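Local coordinates for protein rusticyanin (Thiobacillus ferrooxidans, PDB 2CAK) that carries electrons through a single bound copper ion, passing them from cytochrome c552 to the A-type oxidase in the periplasmic iron respiratory chain, at residues A[72-77]-A[119-124]; A[91-96]-A[132-137]. All coordinates share one frame; numbering follows the deposited sequence.

Interaction 1. Residues A[72-77]-A[119-124]; sequences DVTFIN and FGYTNF. Unlike the reference sequence in segment 119-124: Asn123 (reference Asp).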
ATOM      1  N   ASP A  72      -3.862   2.541  10.387  1.00 11.57           N
ATOM      2  CA  ASP A  72      -4.944   2.826   9.474  1.00 11.17           C
ATOM      3  C   ASP A  72      -4.375   3.007   8.077  1.00 11.06           C
ATOM      4  O   ASP A  72      -3.597   3.953   7.875  1.00 13.99           O
ATOM      5  CB  ASP A  72      -5.715   4.059   9.893  1.00 13.07           C
ATOM      6  CG  ASP A  72      -6.526   3.898  11.175  1.00 17.84           C
ATOM      7  OD1 ASP A  72      -6.810   2.773  11.644  1.00 24.00           O
ATOM      8  OD2 ASP A  72      -6.940   4.925  11.759  1.00 23.72           O
ATOM      9  N   VAL A  73      -4.674   2.108   7.157  1.00 10.94           N
ATOM     10  CA  VAL A  73      -4.149   2.178   5.794  1.00 10.42           C
ATOM     11  C   VAL A  73      -5.265   2.673   4.864  1.00  9.07           C
ATOM     12  O   VAL A  73      -6.372   2.176   4.888  1.00 12.58           O
ATOM     13  CB  VAL A  73      -3.649   0.783   5.316  1.00 11.80           C
ATOM     14  CG1 VAL A  73      -3.084   0.908   3.930  1.00 15.07           C
ATOM     15  CG2 VAL A  73      -2.633   0.238   6.305  1.00 15.35           C
ATOM     16  N   THR A  74      -4.907   3.665   4.042  1.00  9.60           N
ATOM     17  CA  THR A  74      -5.697   4.074   2.917  1.00  9.15           C
ATOM     18  C   THR A  74      -4.918   3.719   1.660  1.00 10.19           C
ATOM     19  O   THR A  74      -3.745   4.099   1.523  1.00 12.63           O
ATOM     20  CB  THR A  74      -5.961   5.590   2.949  1.00 11.33           C
ATOM     21  OG1 THR A  74      -6.575   5.959   4.209  1.00 13.59           O
ATOM     22  CG2 THR A  74      -6.792   6.072   1.782  1.00 12.96           C
ATOM     23  N   PHE A  75      -5.544   3.007   0.739  1.00  9.32           N
ATOM     24  CA  PHE A  75      -4.935   2.585  -0.529  1.00  8.75           C
ATOM     25  C   PHE A  75      -5.751   3.140  -1.685  1.00  9.27           C
ATOM     26  O   PHE A  75      -6.980   2.943  -1.733  1.00 10.95           O
ATOM     27  CB  PHE A  75      -4.861   1.062  -0.631  1.00 10.00           C
ATOM     28  CG  PHE A  75      -4.352   0.550  -1.966  1.00  9.75           C
ATOM     29  CD1 PHE A  75      -3.135   0.928  -2.479  1.00  9.76           C
ATOM     30  CD2 PHE A  75      -5.136  -0.273  -2.728  1.00 11.77           C
ATOM     31  CE1 PHE A  75      -2.695   0.527  -3.746  1.00 11.95           C
ATOM     32  CE2 PHE A  75      -4.736  -0.706  -3.942  1.00 13.25           C
ATOM     33  CZ  PHE A  75      -3.532  -0.322  -4.455  1.00 12.49           C
ATOM     34  N   ILE A  76      -5.084   3.817  -2.604  1.00  9.06           N
ATOM     35  CA  ILE A  76      -5.704   4.477  -3.739  1.00  9.23           C
ATOM     36  C   ILE A  76      -5.071   3.934  -5.013  1.00  9.18           C
ATOM     37  O   ILE A  76      -3.859   3.907  -5.136  1.00 11.23           O
ATOM     38  CB  ILE A  76      -5.460   6.022  -3.679  1.00 10.60           C
ATOM     39  CG1 ILE A  76      -5.778   6.626  -2.322  1.00 12.01           C
ATOM     40  CG2 ILE A  76      -6.180   6.697  -4.842  1.00 13.27           C
ATOM     41  CD1 ILE A  76      -5.172   7.977  -2.051  1.00 16.52           C
ATOM     42  N   ASN A  77      -5.859   3.560  -5.997  1.00  9.66           N
ATOM     43  CA  ASN A  77      -5.352   3.113  -7.252  1.00  9.74           C
ATOM     44  C   ASN A  77      -5.472   4.245  -8.286  1.00 10.87           C
ATOM     45  O   ASN A  77      -6.555   4.513  -8.817  1.00 12.01           O
ATOM     46  CB  ASN A  77      -6.068   1.872  -7.794  1.00 11.20           C
ATOM     47  CG  ASN A  77      -5.591   1.440  -9.165  1.00 10.66           C
ATOM     48  OD1 ASN A  77      -6.363   0.771  -9.941  1.00 15.94           O
ATOM     49  ND2 ASN A  77      -4.408   1.787  -9.527  1.00 10.83           N
ATOM     50  N   PHE A 119     -11.150   7.754  -9.149  1.00 12.31           N
ATOM     51  CA  PHE A 119     -10.191   6.764  -8.716  1.00 11.70           C
ATOM     52  C   PHE A 119     -10.706   5.989  -7.512  1.00 11.22           C
ATOM     53  O   PHE A 119     -11.219   6.590  -6.564  1.00 13.38           O
ATOM     54  CB  PHE A 119      -8.870   7.438  -8.319  1.00 12.68           C
ATOM     55  CG  PHE A 119      -8.316   8.270  -9.458  1.00 13.58           C
ATOM     56  CD1 PHE A 119      -8.620   9.610  -9.604  1.00 16.27           C
ATOM     57  CD2 PHE A 119      -7.471   7.721 -10.384  1.00 16.02           C
ATOM     58  CE1 PHE A 119      -8.088  10.305 -10.657  1.00 21.18           C
ATOM     59  CE2 PHE A 119      -6.945   8.397 -11.464  1.00 18.77           C
ATOM     60  CZ  PHE A 119      -7.269   9.724 -11.594  1.00 19.93           C
ATOM     61  N   GLY A 120     -10.501   4.681  -7.539  1.00 10.65           N
ATOM     62  CA  GLY A 120     -10.966   3.868  -6.406  1.00 10.94           C
ATOM     63  C   GLY A 120     -10.007   3.885  -5.224  1.00 10.10           C
ATOM     64  O   GLY A 120      -8.779   3.905  -5.396  1.00 12.36           O
ATOM     65  N   TYR A 121     -10.570   3.861  -4.027  1.00 10.97           N
ATOM     66  CA  TYR A 121      -9.777   3.813  -2.810  1.00 10.02           C
ATOM     67  C   TYR A 121     -10.549   3.020  -1.749  1.00  9.81           C
ATOM     68  O   TYR A 121     -11.747   2.857  -1.793  1.00 12.30           O
ATOM     69  CB  TYR A 121      -9.376   5.180  -2.287  1.00 12.17           C
ATOM     70  CG  TYR A 121     -10.482   5.994  -1.667  1.00 12.57           C
ATOM     71  CD1 TYR A 121     -11.392   6.708  -2.453  1.00 14.17           C
ATOM     72  CD2 TYR A 121     -10.611   6.025  -0.291  1.00 15.32           C
ATOM     73  CE1 TYR A 121     -12.394   7.453  -1.871  1.00 16.86           C
ATOM     74  CE2 TYR A 121     -11.635   6.790   0.273  1.00 18.46           C
ATOM     75  CZ  TYR A 121     -12.518   7.490  -0.485  1.00 18.92           C
ATOM     76  OH  TYR A 121     -13.540   8.211   0.102  1.00 24.70           O
ATOM     77  N   THR A 122      -9.801   2.592  -0.721  1.00 10.38           N
ATOM     78  CA  THR A 122     -10.351   1.911   0.420  1.00  9.88           C
ATOM     79  C   THR A 122      -9.494   2.172   1.658  1.00 10.19           C
ATOM     80  O   THR A 122      -8.340   2.611   1.564  1.00 12.19           O
ATOM     81  CB  THR A 122     -10.471   0.398   0.123  1.00 11.57           C
ATOM     82  OG1 THR A 122     -11.324  -0.188   1.145  1.00 14.06           O
ATOM     83  CG2 THR A 122      -9.147  -0.288   0.076  1.00 14.02           C
ATOM     84  N   ASN A 123     -10.126   1.884   2.802  1.00 10.74           N
ATOM     85  CA  ASN A 123      -9.463   2.002   4.091  1.00 11.27           C
ATOM     86  C   ASN A 123      -9.591   0.674   4.830  1.00 11.89           C
ATOM     87  O   ASN A 123     -10.663   0.034   4.810  1.00 14.36           O
ATOM     88  CB  ASN A 123     -10.166   3.054   4.944  1.00 14.16           C
ATOM     89  CG  ASN A 123      -9.951   4.440   4.415  1.00 18.51           C
ATOM     90  OD1 ASN A 123     -10.878   5.057   3.878  1.00 32.80           O
ATOM     91  ND2 ASN A 123      -8.803   4.937   4.713  1.00 25.62           N
ATOM     92  N   PHE A 124      -8.530   0.285   5.526  1.00 11.43           N
ATOM     93  CA  PHE A 124      -8.611  -0.884   6.420  1.00 11.47           C
ATOM     94  C   PHE A 124      -7.689  -0.621   7.614  1.00 11.23           C
ATOM     95  O   PHE A 124      -6.790   0.206   7.581  1.00 13.18           O
ATOM     96  CB  PHE A 124      -8.309  -2.220   5.727  1.00 13.32           C
ATOM     97  CG  PHE A 124      -6.886  -2.368   5.202  1.00 12.74           C
ATOM     98  CD1 PHE A 124      -5.868  -2.897   5.992  1.00 14.37           C
ATOM     99  CD2 PHE A 124      -6.552  -1.997   3.911  1.00 15.25           C
ATOM    100  CE1 PHE A 124      -4.573  -3.016   5.530  1.00 15.08           C
ATOM    101  CE2 PHE A 124      -5.263  -2.172   3.438  1.00 16.78           C
ATOM    102  CZ  PHE A 124      -4.254  -2.685   4.234  1.00 15.61           C
TER
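Val73 and Phe124 form a hydrogen-bonded pair of two antiparallel strands, 72-77 and 119-124, whose short axes run at 167° to each other. Val73 N reaches Phe124 O at 2.9 Å and Phe124 N returns to Val73 O; Phe75 and Thr122 repeat the exchange, and Asn77 N closes the run on Gly120 O at 3.0 Å. Between these bonds the alpha carbons come close enough for CA-H...O contacts, the shortest from Tyr121 CA to Phe75 O at 3.1 Å.

Among the apolar contacts, the Phe124 ring lies over the neighbouring strand. Its chi1 of 65° sets CG between the backbone N and the carbonyl carbon and swings the ring back across Val73, whose CB sits over one face, 3.9 Å from the centroid, in a CH-pi contact. A leucine in place of Phe124 would probably lose that flat face and leave the Val73 methyls less well covered. On the face of the sheet carrying Thr74 and Asn123, Ile76 CG1 packs on Tyr121 CB at 3.9 Å, while the helix 11-18 lies against both residues through Met17.

Thr122, on the Val73 side, turns its OG1 to Thr5 O and Asp3 OD2, tying the N-terminal segment to the sheet. This is regular antiparallel pairing within one sheet of the cupredoxin beta-sandwich.

Interaction 2. Residues A[91-96]-A[132-137]; sequences KVPPYA and TYYYVC. Unlike the reference sequence in segment 91-96: Val92 (reference Gly). With CU1 (copper (I) ion), chain B.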
ATOM      1  N   LYS A  91       5.656 -13.611   3.875  1.00 17.29           N
ATOM      2  CA  LYS A  91       6.491 -14.232   2.849  1.00 19.79           C
ATOM      3  C   LYS A  91       7.381 -13.178   2.221  1.00 20.72           C
ATOM      4  O   LYS A  91       7.026 -12.019   2.086  1.00 24.34           O
ATOM      5  CB  LYS A  91       5.689 -14.931   1.763  1.00 22.92           C
ATOM      6  CG  LYS A  91       4.717 -16.024   2.203  1.00 29.54           C
ATOM      7  CD  LYS A  91       5.328 -17.121   3.038  1.00 38.57           C
ATOM      8  CE  LYS A  91       4.389 -18.327   3.087  1.00 44.46           C
ATOM      9  NZ  LYS A  91       3.679 -18.389   4.411  1.00 58.82           N
ATOM     10  N   VAL A  92       8.597 -13.553   1.894  1.00 25.53           N
ATOM     11  CA  VAL A  92       9.718 -12.724   1.535  1.00 26.82           C
ATOM     12  C   VAL A  92       9.971 -12.716   0.025  1.00 22.79           C
ATOM     13  O   VAL A  92       9.681 -13.707  -0.670  1.00 24.05           O
ATOM     14  CB  VAL A  92      10.973 -13.217   2.303  1.00 29.24           C
ATOM     15  CG1 VAL A  92      10.849 -13.165   3.826  1.00 40.27           C
ATOM     16  CG2 VAL A  92      11.320 -14.653   1.913  1.00 31.57           C
ATOM     17  N   PRO A  93      10.586 -11.647  -0.489  1.00 21.65           N
ATOM     18  CA  PRO A  93      11.084 -11.639  -1.876  1.00 20.72           C
ATOM     19  C   PRO A  93      12.243 -12.591  -2.045  1.00 22.44           C
ATOM     20  O   PRO A  93      12.912 -12.928  -1.065  1.00 27.18           O
ATOM     21  CB  PRO A  93      11.498 -10.199  -2.151  1.00 24.25           C
ATOM     22  CG  PRO A  93      11.744  -9.606  -0.832  1.00 25.64           C
ATOM     23  CD  PRO A  93      10.926 -10.382   0.180  1.00 23.90           C
ATOM     24  N   PRO A  94      12.546 -13.027  -3.236  1.00 23.33           N
ATOM     25  CA  PRO A  94      11.841 -12.662  -4.463  1.00 23.47           C
ATOM     26  C   PRO A  94      10.513 -13.391  -4.612  1.00 20.35           C
ATOM     27  O   PRO A  94      10.337 -14.546  -4.254  1.00 25.82           O
ATOM     28  CB  PRO A  94      12.797 -13.120  -5.572  1.00 28.69           C
ATOM     29  CG  PRO A  94      13.702 -14.116  -4.934  1.00 33.29           C
ATOM     30  CD  PRO A  94      13.698 -13.933  -3.451  1.00 30.20           C
ATOM     31  N   TYR A  95       9.581 -12.666  -5.237  1.00 18.82           N
ATOM     32  CA  TYR A  95       8.257 -13.177  -5.535  1.00 18.50           C
ATOM     33  C   TYR A  95       8.186 -13.794  -6.920  1.00 17.61           C
ATOM     34  O   TYR A  95       8.672 -13.246  -7.909  1.00 20.89           O
ATOM     35  CB  TYR A  95       7.197 -12.051  -5.368  1.00 18.26           C
ATOM     36  CG  TYR A  95       7.186 -11.542  -3.939  1.00 16.89           C
ATOM     37  CD1 TYR A  95       6.674 -12.317  -2.903  1.00 18.56           C
ATOM     38  CD2 TYR A  95       7.728 -10.327  -3.631  1.00 16.85           C
ATOM     39  CE1 TYR A  95       6.689 -11.849  -1.588  1.00 19.54           C
ATOM     40  CE2 TYR A  95       7.760  -9.805  -2.358  1.00 17.86           C
ATOM     41  CZ  TYR A  95       7.228 -10.588  -1.366  1.00 19.24           C
ATOM     42  OH  TYR A  95       7.302 -10.027  -0.132  1.00 31.79           O
ATOM     43  N   ALA A  96       7.507 -14.932  -7.036  1.00 18.90           N
ATOM     44  CA  ALA A  96       7.188 -15.533  -8.316  1.00 17.91           C
ATOM     45  C   ALA A  96       6.151 -14.733  -9.092  1.00 15.98           C
ATOM     46  O   ALA A  96       5.541 -13.782  -8.594  1.00 16.72           O
ATOM     47  CB  ALA A  96       6.688 -16.955  -8.041  1.00 22.38           C
ATOM     48  N   THR A 132       8.820  -8.523  10.751  1.00 13.38           N
ATOM     49  CA  THR A 132       8.983  -8.033   9.379  1.00 13.51           C
ATOM     50  C   THR A 132       7.850  -8.523   8.509  1.00 13.28           C
ATOM     51  O   THR A 132       7.502  -9.706   8.553  1.00 15.71           O
ATOM     52  CB  THR A 132      10.354  -8.447   8.831  1.00 15.88           C
ATOM     53  OG1 THR A 132      11.357  -7.866   9.706  1.00 20.49           O
ATOM     54  CG2 THR A 132      10.515  -7.908   7.433  1.00 21.71           C
ATOM     55  N   TYR A 133       7.304  -7.609   7.711  1.00 12.37           N
ATOM     56  CA  TYR A 133       6.236  -7.864   6.748  1.00 12.93           C
ATOM     57  C   TYR A 133       6.618  -7.240   5.403  1.00 12.25           C
ATOM     58  O   TYR A 133       7.553  -6.421   5.306  1.00 13.14           O
ATOM     59  CB  TYR A 133       4.898  -7.312   7.243  1.00 13.30           C
ATOM     60  CG  TYR A 133       4.462  -7.740   8.629  1.00 13.56           C
ATOM     61  CD1 TYR A 133       5.023  -7.189   9.777  1.00 14.48           C
ATOM     62  CD2 TYR A 133       3.456  -8.685   8.817  1.00 15.32           C
ATOM     63  CE1 TYR A 133       4.609  -7.593  11.024  1.00 15.23           C
ATOM     64  CE2 TYR A 133       3.029  -9.081  10.069  1.00 16.36           C
ATOM     65  CZ  TYR A 133       3.609  -8.523  11.191  1.00 15.07           C
ATOM     66  OH  TYR A 133       3.166  -8.940  12.419  1.00 19.37           O
ATOM     67  N   TYR A 134       5.864  -7.608   4.370  1.00 12.47           N
ATOM     68  CA  TYR A 134       6.001  -7.019   3.062  1.00 12.44           C
ATOM     69  C   TYR A 134       4.609  -6.633   2.542  1.00 11.25           C
ATOM     70  O   TYR A 134       3.662  -7.367   2.804  1.00 13.25           O
ATOM     71  CB  TYR A 134       6.643  -7.999   2.066  1.00 13.83           C
ATOM     72  CG  TYR A 134       8.089  -8.256   2.459  1.00 17.41           C
ATOM     73  CD1 TYR A 134       9.139  -7.498   1.947  1.00 19.58           C
ATOM     74  CD2 TYR A 134       8.407  -9.242   3.405  1.00 19.75           C
ATOM     75  CE1 TYR A 134      10.435  -7.751   2.345  1.00 23.18           C
ATOM     76  CE2 TYR A 134       9.699  -9.451   3.807  1.00 24.44           C
ATOM     77  CZ  TYR A 134      10.718  -8.720   3.268  1.00 25.08           C
ATOM     78  OH  TYR A 134      12.021  -8.943   3.691  1.00 33.39           O
ATOM     79  N   TYR A 135       4.524  -5.526   1.832  1.00 11.45           N
ATOM     80  CA  TYR A 135       3.301  -5.162   1.119  1.00 10.55           C
ATOM     81  C   TYR A 135       3.558  -5.429  -0.375  1.00 10.77           C
ATOM     82  O   TYR A 135       4.610  -5.071  -0.888  1.00 12.87           O
ATOM     83  CB  TYR A 135       2.854  -3.719   1.387  1.00 11.18           C
ATOM     84  CG  TYR A 135       3.826  -2.589   1.117  1.00 10.90           C
ATOM     85  CD1 TYR A 135       4.798  -2.202   2.035  1.00 11.70           C
ATOM     86  CD2 TYR A 135       3.786  -1.892  -0.073  1.00 12.32           C
ATOM     87  CE1 TYR A 135       5.687  -1.180   1.781  1.00 11.79           C
ATOM     88  CE2 TYR A 135       4.654  -0.849  -0.325  1.00 13.50           C
ATOM     89  CZ  TYR A 135       5.596  -0.501   0.593  1.00 11.93           C
ATOM     90  OH  TYR A 135       6.472   0.536   0.300  1.00 14.56           O
ATOM     91  N   VAL A 136       2.582  -6.096  -1.019  1.00 10.85           N
ATOM     92  CA  VAL A 136       2.726  -6.603  -2.364  1.00 11.14           C
ATOM     93  C   VAL A 136       1.461  -6.354  -3.148  1.00 10.25           C
ATOM     94  O   VAL A 136       0.369  -6.279  -2.573  1.00 12.32           O
ATOM     95  CB  VAL A 136       3.118  -8.105  -2.405  0.70 14.07           C
ATOM     96  CG1 VAL A 136       4.263  -8.440  -1.480  0.70 19.09           C
ATOM     97  CG2 VAL A 136       1.936  -9.017  -2.089  0.70 16.17           C
ATOM     98  N   CYS A 137       1.557  -6.310  -4.455  1.00 10.06           N
ATOM     99  CA  CYS A 137       0.448  -6.398  -5.374  1.00 10.29           C
ATOM    100  C   CYS A 137       0.339  -7.855  -5.898  1.00 11.22           C
ATOM    101  O   CYS A 137       1.385  -8.466  -6.180  1.00 12.79           O
ATOM    102  CB  CYS A 137       0.616  -5.462  -6.553  1.00 11.08           C
ATOM    103  SG  CYS A 137      -0.717  -5.564  -7.797  1.00 11.51           S
TER
HETATM  104 CU   CU1 B 156      -0.048  -4.267  -9.489  1.00 13.41          CU
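Tyr134 takes Pro93 on one face of its ring: Pro93 CD stands 3.6 Å from the centroid, 20° off the normal, in a CH-pi contact. Deeper in, Tyr95 points from the loop toward strand 131-136. Its chi1 of -61°, with CG beside the backbone N, brings the phenol to Tyr134, where Tyr95 OH lies 3.1 Å from Tyr134 CB; in one of the two conformers of Val136, CG1 comes obliquely to the Tyr95 ring. The hydroxyl is not left idle: Tyr95 OH donates to Lys91 O at 3.0 Å, tilted 29° from the carbonyl plane, and so ties Tyr95 back to Lys91 within the same loop. Phe148 meets the Tyr95 ring edge-to-face from strand 148-153.

Toward solvent the packing thins. Val92 is exposed and touches Tyr134 only through CG1, 3.9 Å from CE2, while Lys91 sets off away from the strand and its NZ bonds to Asp102 O.

Beyond Val136 the strand gives way to Cys137, whose SG binds the copper at 2.2 Å. The two segments thus meet through one face of the Tyr134 ring, the edge of the Tyr95 ring and aliphatic carbons, with the loop's polar link made internally, which implies cohesion by apolar packing.

Overall arrangement
Interactions 1 and 2 lie on opposite sides of the chain's centre, their own centres 19 Å apart and their nearest atoms about 7 Å apart, without touching. Interaction 1 joins two strands of one sheet; interaction 2 sets a loop against a strand of the other. Strands 119-126 and 131-136 nevertheless follow each other in the chain, so the polypeptide passes directly from one contact to the other. Interaction 2 carries a copper ligand, Cys137, which shares the ion with His84, His142 and Met147. Interaction 1 comes near the site: the side chain of Phe75 is about 7 Å from the copper, and that of Asn77 touches His84.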